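Local coordinates for protein ORF14 (Streptomyces clavuligerus, PDB 2WPX) that binds acetyl coenzyme A and, as a tandem GNAT protein of the clavulanic acid biosynthesis pathway, probably acts as an acyltransferase, at residues Gly35-Pro40 against Glu323-Trp328; Thr157-Asp162 against Ala315-Leu320; Glu192-Val197 against Thr218-Gln223. All blocks are in the same frame, centred on the assembly; numbering follows the deposited sequence.

Contact 1: residues Gly35-Pro40 against Glu323-Trp328; sequences GPRAAP and EPYDRW
Arg37 lies across one face of the Tyr325 ring. Its CD sits almost over the ring centre, 3.6 Å from the centroid and 9° off the normal, which makes a CH-pi contact. Arg37 CB also reaches the ring, at 3.5 Å from Tyr325 CE2. The chain is extended from CG to NE. With CG anti to the backbone N (chi1 -175°), it runs over the ring as a straight rod. The charged end then adds a cation-pi contact, with Arg37 CZ 4.7 Å from the Tyr325 centroid. The guanidinium does not lie flat on the ring, because the two planes are 80° apart. It turns an edge down instead and brings Arg37 NH1 to 3.2 Å from Tyr325 CD1. Trp160 makes a second cation-pi contact with Arg37.

Asp326 meets the loop mainly through water. One water accepts from Arg37 N and donates to Asp326 OD1 at 2.7 Å. A second donates to Arg37 O and to the same OD1. Both backbone polar groups of Arg37 are thus tied to one carboxylate oxygen. The other oxygen, OD2, is hydrogen-bonded to His158 ND1, which helps to fix the carboxylate. Pro36 adds a loose approach to Asp326.

Tyr325 and Asp326 both face His158 on strand 149-162. This is a classic beta bulge, in the chain's last strand, 323-334. That strand lies between 120-127 and 149-162, an arrangement consistent with strand exchange between the two halves of a tandem GNAT fold.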
ATOM      1  N   GLY A  35      -7.781 -12.988   8.361  1.00 23.67           N
ATOM      2  CA  GLY A  35      -7.089 -12.769   7.089  1.00 22.44           C
ATOM      3  C   GLY A  35      -5.574 -12.814   7.227  1.00 22.20           C
ATOM      4  O   GLY A  35      -5.062 -13.423   8.124  1.00 22.27           O
ATOM      5  N   PRO A  36      -4.858 -12.163   6.306  1.00 22.23           N
ATOM      6  CA  PRO A  36      -3.390 -12.063   6.358  1.00 23.68           C
ATOM      7  C   PRO A  36      -2.917 -11.264   7.572  1.00 24.16           C
ATOM      8  O   PRO A  36      -3.618 -10.400   8.064  1.00 23.38           O
ATOM      9  CB  PRO A  36      -3.044 -11.308   5.074  1.00 23.98           C
ATOM     10  CG  PRO A  36      -4.295 -11.406   4.224  1.00 22.99           C
ATOM     11  CD  PRO A  36      -5.432 -11.487   5.136  1.00 19.82           C
ATOM     12  N   ARG A  37      -1.737 -11.568   8.079  1.00 18.21           N
ATOM     13  CA  ARG A  37      -1.150 -10.721   9.083  1.00 17.85           C
ATOM     14  C   ARG A  37      -1.343  -9.260   8.637  1.00 17.12           C
ATOM     15  O   ARG A  37      -1.005  -8.890   7.500  1.00 16.07           O
ATOM     16  CB  ARG A  37       0.326 -11.070   9.219  1.00 19.10           C
ATOM     17  CG  ARG A  37       0.981 -10.319  10.339  1.00 20.36           C
ATOM     18  CD  ARG A  37       2.412 -10.660  10.395  1.00 21.17           C
ATOM     19  NE  ARG A  37       3.021  -9.937  11.493  1.00 19.34           N
ATOM     20  CZ  ARG A  37       4.260 -10.148  11.891  1.00 18.88           C
ATOM     21  NH1 ARG A  37       4.987 -11.045  11.271  1.00 17.28           N
ATOM     22  NH2 ARG A  37       4.762  -9.471  12.899  1.00 20.41           N
ATOM     23  N   ALA A  38      -1.927  -8.436   9.488  1.00 15.98           N
ATOM     24  CA  ALA A  38      -2.190  -7.075   9.068  1.00 16.10           C
ATOM     25  C   ALA A  38      -2.496  -6.172  10.223  1.00 15.91           C
ATOM     26  O   ALA A  38      -2.982  -6.631  11.261  1.00 15.74           O
ATOM     27  CB  ALA A  38      -3.375  -7.009   7.972  1.00 15.23           C
ATOM     28  N   ALA A  39      -2.223  -4.866  10.055  1.00 15.93           N
ATOM     29  CA  ALA A  39      -2.744  -3.909  11.024  1.00 15.35           C
ATOM     30  C   ALA A  39      -4.269  -3.950  10.844  1.00 14.58           C
ATOM     31  O   ALA A  39      -4.722  -3.993   9.722  1.00 14.32           O
ATOM     32  CB  ALA A  39      -2.214  -2.519  10.735  1.00 15.09           C
ATOM     33  N   PRO A  40      -5.039  -3.983  11.938  1.00 14.96           N
ATOM     34  CA  PRO A  40      -6.514  -3.784  11.874  1.00 15.81           C
ATOM     35  C   PRO A  40      -6.866  -2.548  11.043  1.00 15.19           C
ATOM     36  O   PRO A  40      -6.111  -1.585  10.985  1.00 15.66           O
ATOM     37  CB  PRO A  40      -6.929  -3.532  13.328  1.00 15.40           C
ATOM     38  CG  PRO A  40      -5.731  -4.179  14.187  1.00 17.35           C
ATOM     39  CD  PRO A  40      -4.507  -4.047  13.317  1.00 15.68           C
ATOM     40  N   GLU A 323      11.693  -9.051   8.490  1.00 17.08           N
ATOM     41  CA  GLU A 323      11.570 -10.457   8.093  1.00 17.85           C
ATOM     42  C   GLU A 323      10.443 -10.624   7.083  1.00 16.58           C
ATOM     43  O   GLU A 323       9.324 -10.145   7.284  1.00 16.86           O
ATOM     44  CB  GLU A 323      11.368 -11.376   9.307  1.00 19.80           C
ATOM     45  CG  GLU A 323      12.503 -11.293  10.295  1.00 21.88           C
ATOM     46  CD  GLU A 323      12.287 -12.142  11.570  1.00 31.10           C
ATOM     47  OE1 GLU A 323      11.262 -11.978  12.259  1.00 31.50           O
ATOM     48  OE2 GLU A 323      13.164 -12.970  11.893  1.00 32.69           O
ATOM     49  N   PRO A 324      10.760 -11.269   5.962  1.00 15.55           N
ATOM     50  CA  PRO A 324       9.757 -11.530   4.928  1.00 14.75           C
ATOM     51  C   PRO A 324       8.670 -12.433   5.500  1.00 15.78           C
ATOM     52  O   PRO A 324       8.955 -13.476   6.062  1.00 16.35           O
ATOM     53  CB  PRO A 324      10.554 -12.239   3.823  1.00 14.57           C
ATOM     54  CG  PRO A 324      11.990 -11.882   4.112  1.00 15.04           C
ATOM     55  CD  PRO A 324      12.099 -11.761   5.602  1.00 14.42           C
ATOM     56  N   TYR A 325       7.429 -12.005   5.366  1.00 15.26           N
ATOM     57  CA  TYR A 325       6.313 -12.738   5.914  1.00 17.13           C
ATOM     58  C   TYR A 325       5.378 -13.354   4.850  1.00 17.18           C
ATOM     59  O   TYR A 325       5.078 -14.531   4.927  1.00 18.74           O
ATOM     60  CB  TYR A 325       5.518 -11.831   6.819  1.00 16.82           C
ATOM     61  CG  TYR A 325       4.638 -12.630   7.695  1.00 20.52           C
ATOM     62  CD1 TYR A 325       5.139 -13.209   8.871  1.00 22.35           C
ATOM     63  CD2 TYR A 325       3.303 -12.829   7.371  1.00 21.80           C
ATOM     64  CE1 TYR A 325       4.336 -13.960   9.691  1.00 25.35           C
ATOM     65  CE2 TYR A 325       2.483 -13.570   8.199  1.00 25.06           C
ATOM     66  CZ  TYR A 325       3.009 -14.137   9.353  1.00 28.70           C
ATOM     67  OH  TYR A 325       2.187 -14.884  10.192  1.00 34.66           O
ATOM     68  N   ASP A 326       4.909 -12.562   3.876  1.00 15.77           N
ATOM     69  CA  ASP A 326       4.081 -13.086   2.798  1.00 16.49           C
ATOM     70  C   ASP A 326       4.394 -12.380   1.468  1.00 15.76           C
ATOM     71  O   ASP A 326       5.209 -11.440   1.420  1.00 14.87           O
ATOM     72  CB  ASP A 326       2.608 -13.018   3.163  1.00 15.62           C
ATOM     73  CG  ASP A 326       2.191 -11.623   3.539  1.00 19.48           C
ATOM     74  OD1 ASP A 326       1.248 -11.453   4.345  1.00 21.94           O
ATOM     75  OD2 ASP A 326       2.828 -10.665   3.054  1.00 15.68           O
ATOM     76  N   ARG A 327       3.744 -12.836   0.395  1.00 16.45           N
ATOM     77  CA  ARG A 327       4.106 -12.446  -0.967  1.00 15.92           C
ATOM     78  C   ARG A 327       2.923 -11.733  -1.643  1.00 16.62           C
ATOM     79  O   ARG A 327       1.766 -12.168  -1.500  1.00 16.39           O
ATOM     80  CB  ARG A 327       4.467 -13.681  -1.774  1.00 17.24           C
ATOM     81  CG  ARG A 327       5.091 -13.367  -3.135  1.00 19.63           C
ATOM     82  CD  ARG A 327       5.637 -14.622  -3.829  1.00 19.72           C
ATOM     83  NE  ARG A 327       6.431 -14.322  -5.022  1.00 24.26           N
ATOM     84  CZ  ARG A 327       6.249 -14.888  -6.216  1.00 28.33           C
ATOM     85  NH1 ARG A 327       5.297 -15.802  -6.393  1.00 25.98           N
ATOM     86  NH2 ARG A 327       7.023 -14.555  -7.242  1.00 28.97           N
ATOM     87  N   TRP A 328       3.204 -10.643  -2.367  1.00 14.79           N
ATOM     88  CA  TRP A 328       2.146  -9.846  -2.990  1.00 15.68           C
ATOM     89  C   TRP A 328       2.179 -10.073  -4.487  1.00 16.26           C
ATOM     90  O   TRP A 328       3.001  -9.471  -5.151  1.00 17.47           O
ATOM     91  CB  TRP A 328       2.371  -8.350  -2.691  1.00 15.34           C
ATOM     92  CG  TRP A 328       1.918  -7.958  -1.361  1.00 14.85           C
ATOM     93  CD1 TRP A 328       1.407  -8.775  -0.409  1.00 15.23           C
ATOM     94  CD2 TRP A 328       1.960  -6.634  -0.781  1.00 15.98           C
ATOM     95  NE1 TRP A 328       1.099  -8.048   0.728  1.00 13.78           N
ATOM     96  CE2 TRP A 328       1.398  -6.729   0.515  1.00 15.38           C
ATOM     97  CE3 TRP A 328       2.399  -5.374  -1.237  1.00 14.90           C
ATOM     98  CZ2 TRP A 328       1.266  -5.591   1.383  1.00 17.91           C
ATOM     99  CZ3 TRP A 328       2.246  -4.242  -0.379  1.00 16.71           C
ATOM    100  CH2 TRP A 328       1.679  -4.358   0.896  1.00 14.74           C
TER
HETATM  101  O   HOH W   1       0.011 -12.972   6.161  1.00  2.00           O
HETATM  102  O   HOH W   2       1.606  -9.618   6.548  1.00 13.57           O

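Contact 2: residues Thr157-Asp162 against Ala315-Leu320; sequences THQWLD and AVNAAL
Gln159 meets Asn317 through its amide oxygen, with OE1 3.3 Å from Asn317 CB. The two side chains cross at about a right angle, and their amide planes are 60° apart. The amides do not bond to each other. The second touch is lighter: Leu161 CD1 lies 3.7 Å from Leu320 O, so a methyl meets a backbone carbonyl.

Gln159 is held from its own strand. The chain bends at chi2 (149°), which brings NE2 back to Thr157 O at 3.1 Å. This bond is nearly straight, 173° at the hydrogen, although the donor stands above the plane of the carbonyl. Gln159 NE2 also donates to Asn306 OD1. Two acceptors therefore fix the rotation of this buried amide, and OE1 is turned to the helix.

Asn306 OD1 receives a weak bond from Asn317 ND2 as well, so it links the two amides indirectly. Asn317 OD1 takes another weak bond, from Gln266. Phe322 packs against Gln159, Leu161 and Asn317, while Thr304 touches Gln159 and Asn317.

Helix 311-319 thus packs across strands 149-162 and 301-307. In sequence it joins strand 301-307 to strand 323-334, the place of the helix between the last two strands of a GNAT fold. Helix 138-145, between strands 120-127 and 149-162, is its counterpart in the first half.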
ATOM      1  N   THR A 157       7.752  -8.537  -1.933  1.00 16.70           N
ATOM      2  CA  THR A 157       8.001  -9.228  -0.675  1.00 17.85           C
ATOM      3  C   THR A 157       7.607  -8.351   0.484  1.00 16.64           C
ATOM      4  O   THR A 157       8.195  -7.281   0.693  1.00 15.94           O
ATOM      5  CB  THR A 157       9.480  -9.515  -0.473  1.00 18.90           C
ATOM      6  OG1 THR A 157       9.971 -10.195  -1.614  1.00 23.79           O
ATOM      7  CG2 THR A 157       9.687 -10.364   0.756  1.00 17.93           C
ATOM      8  N   HIS A 158       6.649  -8.837   1.267  1.00 17.02           N
ATOM      9  CA  HIS A 158       6.028  -8.032   2.302  1.00 16.31           C
ATOM     10  C   HIS A 158       6.650  -8.377   3.629  1.00 16.90           C
ATOM     11  O   HIS A 158       6.634  -9.537   4.005  1.00 19.00           O
ATOM     12  CB  HIS A 158       4.515  -8.256   2.297  1.00 15.68           C
ATOM     13  CG  HIS A 158       3.783  -7.403   3.272  1.00 14.27           C
ATOM     14  ND1 HIS A 158       2.768  -7.887   4.054  1.00 14.32           N
ATOM     15  CD2 HIS A 158       3.917  -6.092   3.603  1.00 15.15           C
ATOM     16  CE1 HIS A 158       2.304  -6.926   4.840  1.00 12.57           C
ATOM     17  NE2 HIS A 158       2.976  -5.818   4.576  1.00 12.88           N
ATOM     18  N   GLN A 159       7.232  -7.406   4.330  1.00 15.70           N
ATOM     19  CA  GLN A 159       8.108  -7.756   5.447  1.00 15.60           C
ATOM     20  C   GLN A 159       7.678  -7.132   6.766  1.00 15.52           C
ATOM     21  O   GLN A 159       7.049  -6.093   6.764  1.00 15.00           O
ATOM     22  CB  GLN A 159       9.518  -7.241   5.135  1.00 16.36           C
ATOM     23  CG  GLN A 159      10.238  -7.902   3.946  1.00 14.01           C
ATOM     24  CD  GLN A 159      11.185  -6.897   3.278  1.00 17.43           C
ATOM     25  OE1 GLN A 159      12.244  -6.608   3.820  1.00 16.73           O
ATOM     26  NE2 GLN A 159      10.777  -6.324   2.134  1.00 13.10           N
ATOM     27  N   TRP A 160       8.036  -7.739   7.890  1.00 15.17           N
ATOM     28  CA  TRP A 160       7.686  -7.174   9.177  1.00 15.56           C
ATOM     29  C   TRP A 160       8.901  -7.021  10.061  1.00 16.15           C
ATOM     30  O   TRP A 160       9.789  -7.856  10.075  1.00 15.85           O
ATOM     31  CB  TRP A 160       6.616  -8.014   9.934  1.00 16.29           C
ATOM     32  CG  TRP A 160       5.200  -7.866   9.352  1.00 16.11           C
ATOM     33  CD1 TRP A 160       4.615  -8.696   8.455  1.00 16.03           C
ATOM     34  CD2 TRP A 160       4.249  -6.814   9.606  1.00 14.99           C
ATOM     35  NE1 TRP A 160       3.369  -8.241   8.126  1.00 16.39           N
ATOM     36  CE2 TRP A 160       3.106  -7.096   8.832  1.00 16.48           C
ATOM     37  CE3 TRP A 160       4.241  -5.680  10.435  1.00 13.13           C
ATOM     38  CZ2 TRP A 160       1.969  -6.292   8.855  1.00 12.44           C
ATOM     39  CZ3 TRP A 160       3.145  -4.884  10.447  1.00 11.15           C
ATOM     40  CH2 TRP A 160       1.997  -5.203   9.682  1.00 12.45           C
ATOM     41  N   LEU A 161       8.934  -5.902  10.766  1.00 16.46           N
ATOM     42  CA  LEU A 161       9.881  -5.682  11.829  1.00 16.38           C
ATOM     43  C   LEU A 161       9.109  -5.514  13.122  1.00 17.52           C
ATOM     44  O   LEU A 161       8.224  -4.670  13.233  1.00 17.60           O
ATOM     45  CB  LEU A 161      10.681  -4.429  11.560  1.00 15.46           C
ATOM     46  CG  LEU A 161      11.550  -3.912  12.737  1.00 15.44           C
ATOM     47  CD1 LEU A 161      12.653  -4.912  13.169  1.00 13.00           C
ATOM     48  CD2 LEU A 161      12.122  -2.514  12.415  1.00 12.89           C
ATOM     49  N   ASP A 162       9.452  -6.335  14.096  1.00 18.56           N
ATOM     50  CA  ASP A 162       8.865  -6.278  15.385  1.00 20.42           C
ATOM     51  C   ASP A 162       9.942  -5.852  16.365  1.00 21.11           C
ATOM     52  O   ASP A 162      10.803  -6.642  16.771  1.00 22.81           O
ATOM     53  CB  ASP A 162       8.364  -7.660  15.725  1.00 22.03           C
ATOM     54  CG  ASP A 162       7.799  -7.768  17.099  1.00 24.54           C
ATOM     55  OD1 ASP A 162       8.047  -6.922  17.994  1.00 27.81           O
ATOM     56  OD2 ASP A 162       7.095  -8.768  17.294  1.00 27.82           O
ATOM     57  N   ALA A 315      18.451  -6.214   1.105  1.00 18.37           N
ATOM     58  CA  ALA A 315      19.642  -6.381   1.942  1.00 17.79           C
ATOM     59  C   ALA A 315      19.659  -5.343   3.060  1.00 17.48           C
ATOM     60  O   ALA A 315      19.939  -5.643   4.210  1.00 17.83           O
ATOM     61  CB  ALA A 315      20.863  -6.287   1.088  1.00 18.71           C
ATOM     62  N   VAL A 316      19.280  -4.117   2.754  1.00 17.47           N
ATOM     63  CA  VAL A 316      19.147  -3.139   3.826  1.00 16.73           C
ATOM     64  C   VAL A 316      18.064  -3.430   4.852  1.00 15.93           C
ATOM     65  O   VAL A 316      18.289  -3.248   6.058  1.00 17.68           O
ATOM     66  CB  VAL A 316      18.974  -1.751   3.280  1.00 17.72           C
ATOM     67  CG1 VAL A 316      18.731  -0.778   4.429  1.00 19.30           C
ATOM     68  CG2 VAL A 316      20.277  -1.364   2.543  1.00 19.36           C
ATOM     69  N   ASN A 317      16.902  -3.881   4.405  1.00 14.21           N
ATOM     70  CA  ASN A 317      15.779  -4.092   5.301  1.00 14.29           C
ATOM     71  C   ASN A 317      16.082  -5.245   6.257  1.00 14.16           C
ATOM     72  O   ASN A 317      15.882  -5.101   7.463  1.00 14.29           O
ATOM     73  CB  ASN A 317      14.457  -4.319   4.513  1.00 13.24           C
ATOM     74  CG  ASN A 317      13.854  -3.028   4.030  1.00 12.89           C
ATOM     75  OD1 ASN A 317      14.041  -1.988   4.669  1.00 13.09           O
ATOM     76  ND2 ASN A 317      13.171  -3.060   2.870  1.00 10.16           N
ATOM     77  N   ALA A 318      16.640  -6.332   5.703  1.00 13.34           N
ATOM     78  CA  ALA A 318      17.046  -7.517   6.460  1.00 14.33           C
ATOM     79  C   ALA A 318      18.056  -7.207   7.545  1.00 16.59           C
ATOM     80  O   ALA A 318      17.860  -7.608   8.712  1.00 18.29           O
ATOM     81  CB  ALA A 318      17.603  -8.639   5.510  1.00 13.38           C
ATOM     82  N   ALA A 319      19.125  -6.490   7.190  1.00 17.83           N
ATOM     83  CA  ALA A 319      20.129  -6.043   8.214  1.00 19.59           C
ATOM     84  C   ALA A 319      19.411  -5.364   9.346  1.00 19.66           C
ATOM     85  O   ALA A 319      19.898  -5.334  10.451  1.00 22.18           O
ATOM     86  CB  ALA A 319      21.150  -5.034   7.620  1.00 19.14           C
ATOM     87  N   LEU A 320      18.269  -4.765   9.066  1.00 18.89           N
ATOM     88  CA  LEU A 320      17.635  -3.943  10.094  1.00 19.93           C
ATOM     89  C   LEU A 320      16.646  -4.766  10.939  1.00 20.52           C
ATOM     90  O   LEU A 320      15.993  -4.222  11.816  1.00 21.08           O
ATOM     91  CB  LEU A 320      16.874  -2.774   9.453  1.00 20.12           C
ATOM     92  CG  LEU A 320      17.597  -1.426   9.286  1.00 22.47           C
ATOM     93  CD1 LEU A 320      18.862  -1.668   8.520  1.00 20.73           C
ATOM     94  CD2 LEU A 320      16.728  -0.420   8.578  1.00 20.21           C
TER

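Contact 3: residues Glu192-Val197 against Thr218-Gln223; sequences EYAVPV and TSYARQ
Tyr220 packs against Ala194 and Val197, and this apolar contact is the main one. Val197 comes in at the edge of the Tyr220 ring, near its plane. Its CG1 is 3.7 Å from Tyr220 CD1 and equally close to CE1. Ala194 packs nearer the root of the ring, with CB 4.0 Å from Tyr220 CG. Ala194 and Val197 are three residues apart, so one side of helix 191-199 presents both to the tyrosine. Tyr220 CG is anti to the backbone N (chi1 -169°), and this sets the ring across that side, its long axis roughly perpendicular to the helix axis. The backbone takes part too: Ala194 O lies 3.6 Å from Tyr220 CB. On the helix side, Val197 N bonds to Tyr193 O at 2.9 Å. The helix is kinked at Pro196, whose nitrogen has no bond to the preceding turn.

Helices 191-199 and 222-230 follow strand 180-185 and precede strand 234-242 in sequence. This is the pair of helices that follows the first strand of a GNAT fold. The first half of the chain has the same order: strand 9-12, helices 18-33 and 43-51, then strand 57-66. Tyr220 stands just ahead of the second helix of its pair. Val197 also touches Leu248 and Tyr251 of strand 247-256, so its helix rests on that strand.

Charged and polar groups lie at the margin. Arg222 bends at chi2 and chi3, which brings NH1 to 3.9 Å from Ala194 CB. Tyr220 CE2 lies over one face of the Arg222 guanidinium, displaced from its centre. Glu225, outside both segments, ties the two side chains together. Its OE1 is hydrogen-bonded to Tyr220 OH, and its OE2 forms a salt bridge with Arg222 NH2. That same nitrogen bonds to Thr189 O.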
ATOM      1  N   GLU A 192      10.987  23.214  -0.977  1.00 17.34           N
ATOM      2  CA  GLU A 192      12.374  23.031  -1.285  1.00 18.56           C
ATOM      3  C   GLU A 192      12.713  21.626  -1.780  1.00 18.29           C
ATOM      4  O   GLU A 192      13.600  21.478  -2.643  1.00 18.43           O
ATOM      5  CB  GLU A 192      13.156  23.325  -0.007  1.00 18.53           C
ATOM      6  CG  GLU A 192      14.625  23.249  -0.131  1.00 21.55           C
ATOM      7  CD  GLU A 192      15.331  23.812   1.101  1.00 28.35           C
ATOM      8  OE1 GLU A 192      16.573  23.968   1.083  1.00 32.88           O
ATOM      9  OE2 GLU A 192      14.653  24.101   2.113  1.00 31.27           O
ATOM     10  N   TYR A 193      12.034  20.610  -1.221  1.00 17.03           N
ATOM     11  CA  TYR A 193      12.369  19.213  -1.512  1.00 17.02           C
ATOM     12  C   TYR A 193      11.419  18.455  -2.389  1.00 15.95           C
ATOM     13  O   TYR A 193      11.673  17.286  -2.661  1.00 15.71           O
ATOM     14  CB  TYR A 193      12.587  18.378  -0.271  1.00 17.71           C
ATOM     15  CG  TYR A 193      13.605  18.953   0.635  1.00 19.36           C
ATOM     16  CD1 TYR A 193      13.242  19.427   1.870  1.00 23.04           C
ATOM     17  CD2 TYR A 193      14.902  19.070   0.251  1.00 21.09           C
ATOM     18  CE1 TYR A 193      14.164  19.988   2.719  1.00 23.41           C
ATOM     19  CE2 TYR A 193      15.816  19.647   1.086  1.00 23.13           C
ATOM     20  CZ  TYR A 193      15.431  20.094   2.317  1.00 20.84           C
ATOM     21  OH  TYR A 193      16.324  20.637   3.184  1.00 25.39           O
ATOM     22  N   ALA A 194      10.378  19.127  -2.852  1.00 14.60           N
ATOM     23  CA  ALA A 194       9.352  18.520  -3.643  1.00 14.96           C
ATOM     24  C   ALA A 194       9.864  18.117  -5.008  1.00 15.78           C
ATOM     25  O   ALA A 194       9.763  16.930  -5.419  1.00 15.24           O
ATOM     26  CB  ALA A 194       8.110  19.507  -3.774  1.00 15.33           C
ATOM     27  N   VAL A 195      10.414  19.085  -5.750  1.00 16.39           N
ATOM     28  CA  VAL A 195      10.934  18.710  -7.081  1.00 16.80           C
ATOM     29  C   VAL A 195      12.128  17.709  -6.974  1.00 18.14           C
ATOM     30  O   VAL A 195      12.195  16.764  -7.736  1.00 18.18           O
ATOM     31  CB  VAL A 195      11.221  19.925  -7.992  1.00 17.04           C
ATOM     32  CG1 VAL A 195      11.939  19.510  -9.267  1.00 14.58           C
ATOM     33  CG2 VAL A 195       9.901  20.603  -8.359  1.00 15.27           C
ATOM     34  N   PRO A 196      13.044  17.911  -6.004  1.00 18.33           N
ATOM     35  CA  PRO A 196      14.148  16.972  -5.834  1.00 19.08           C
ATOM     36  C   PRO A 196      13.659  15.543  -5.508  1.00 20.15           C
ATOM     37  O   PRO A 196      14.254  14.579  -5.986  1.00 21.22           O
ATOM     38  CB  PRO A 196      14.937  17.580  -4.671  1.00 18.85           C
ATOM     39  CG  PRO A 196      14.730  19.107  -4.866  1.00 17.48           C
ATOM     40  CD  PRO A 196      13.312  19.226  -5.379  1.00 19.11           C
ATOM     41  N   VAL A 197      12.620  15.428  -4.684  1.00 19.27           N
ATOM     42  CA  VAL A 197      11.989  14.173  -4.441  1.00 20.48           C
ATOM     43  C   VAL A 197      11.461  13.548  -5.739  1.00 22.61           C
ATOM     44  O   VAL A 197      11.523  12.317  -5.938  1.00 23.01           O
ATOM     45  CB  VAL A 197      10.821  14.292  -3.384  1.00 19.71           C
ATOM     46  CG1 VAL A 197       9.785  13.174  -3.565  1.00 19.67           C
ATOM     47  CG2 VAL A 197      11.368  14.249  -1.985  1.00 18.65           C
ATOM     48  N   THR A 218       7.843  13.970 -14.568  1.00 39.81           N
ATOM     49  CA  THR A 218       7.491  13.526 -13.219  1.00 38.85           C
ATOM     50  C   THR A 218       7.228  14.739 -12.335  1.00 37.47           C
ATOM     51  O   THR A 218       7.745  15.824 -12.569  1.00 37.74           O
ATOM     52  CB  THR A 218       8.571  12.587 -12.631  1.00 39.86           C
ATOM     53  OG1 THR A 218       8.850  11.544 -13.577  1.00 40.73           O
ATOM     54  CG2 THR A 218       8.098  11.962 -11.314  1.00 40.34           C
ATOM     55  N   SER A 219       6.373  14.594 -11.348  1.00 35.55           N
ATOM     56  CA  SER A 219       6.154  15.731 -10.492  1.00 34.77           C
ATOM     57  C   SER A 219       5.660  15.260  -9.144  1.00 33.18           C
ATOM     58  O   SER A 219       5.190  14.112  -9.004  1.00 33.45           O
ATOM     59  CB  SER A 219       5.199  16.776 -11.130  1.00 35.24           C
ATOM     60  OG  SER A 219       3.990  16.177 -11.595  1.00 37.70           O
ATOM     61  N   TYR A 220       5.791  16.136  -8.154  1.00 30.77           N
ATOM     62  CA  TYR A 220       5.384  15.818  -6.834  1.00 29.35           C
ATOM     63  C   TYR A 220       3.876  16.108  -6.831  1.00 29.12           C
ATOM     64  O   TYR A 220       3.452  17.159  -7.334  1.00 29.36           O
ATOM     65  CB  TYR A 220       6.145  16.687  -5.822  1.00 29.02           C
ATOM     66  CG  TYR A 220       5.946  16.221  -4.395  1.00 28.97           C
ATOM     67  CD1 TYR A 220       6.775  15.251  -3.839  1.00 29.13           C
ATOM     68  CD2 TYR A 220       4.898  16.721  -3.622  1.00 28.39           C
ATOM     69  CE1 TYR A 220       6.557  14.779  -2.568  1.00 29.02           C
ATOM     70  CE2 TYR A 220       4.696  16.296  -2.323  1.00 28.65           C
ATOM     71  CZ  TYR A 220       5.532  15.309  -1.810  1.00 28.90           C
ATOM     72  OH  TYR A 220       5.338  14.876  -0.531  1.00 28.27           O
ATOM     73  N   ALA A 221       3.073  15.174  -6.321  1.00 29.19           N
ATOM     74  CA  ALA A 221       1.636  15.300  -6.366  1.00 29.24           C
ATOM     75  C   ALA A 221       1.110  15.550  -4.975  1.00 28.68           C
ATOM     76  O   ALA A 221       1.012  14.659  -4.174  1.00 28.74           O
ATOM     77  CB  ALA A 221       1.033  14.064  -6.927  1.00 30.03           C
ATOM     78  N   ARG A 222       0.783  16.807  -4.725  1.00 28.24           N
ATOM     79  CA  ARG A 222       0.264  17.268  -3.493  1.00 27.69           C
ATOM     80  C   ARG A 222      -1.009  16.544  -3.087  1.00 27.90           C
ATOM     81  O   ARG A 222      -1.375  16.526  -1.932  1.00 27.51           O
ATOM     82  CB  ARG A 222      -0.042  18.737  -3.655  1.00 27.54           C
ATOM     83  CG  ARG A 222       0.785  19.669  -2.869  1.00 27.07           C
ATOM     84  CD  ARG A 222       2.257  19.822  -3.131  1.00 27.21           C
ATOM     85  NE  ARG A 222       2.790  19.764  -1.790  1.00 26.79           N
ATOM     86  CZ  ARG A 222       3.970  20.177  -1.339  1.00 26.88           C
ATOM     87  NH1 ARG A 222       4.870  20.797  -2.079  1.00 27.38           N
ATOM     88  NH2 ARG A 222       4.215  19.958  -0.060  1.00 26.61           N
ATOM     89  N   GLN A 223      -1.692  15.958  -4.061  1.00 28.68           N
ATOM     90  CA  GLN A 223      -2.935  15.291  -3.795  1.00 29.20           C
ATOM     91  C   GLN A 223      -2.711  14.001  -3.002  1.00 29.40           C
ATOM     92  O   GLN A 223      -3.587  13.573  -2.266  1.00 29.64           O
ATOM     93  CB  GLN A 223      -3.699  15.029  -5.096  1.00 30.26           C
ATOM     94  CG  GLN A 223      -5.141  14.734  -4.857  1.00 30.99           C
ATOM     95  CD  GLN A 223      -5.972  14.585  -6.130  1.00 32.29           C
ATOM     96  OE1 GLN A 223      -5.619  15.082  -7.188  1.00 32.48           O
ATOM     97  NE2 GLN A 223      -7.088  13.908  -6.009  1.00 33.32           N
TER

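Overall arrangement
Contacts 1 and 2 adjoin, with centres 13 Å apart; each uses one of the neighbouring strands 323-334 and 149-162. The backbone bonds Glu323 N to Trp160 O and Tyr325 N to His158 O connect them directly. Contact 2 is buried and meets through an amide oxygen and a leucine methyl. Contact 1 is only partly buried and uses a cation, an aromatic ring and bridging water. Contact 3 stands apart, its nearest atoms about 18 Å from contact 2 and about 19 Å from contact 1. It too is partly buried, but it joins a helix to the lead-in of another. It is mainly apolar, with Arg222 beside it paired to Glu225 outside the two segments. Contacts 1 and 3 lie on opposite sides of the chain's centre.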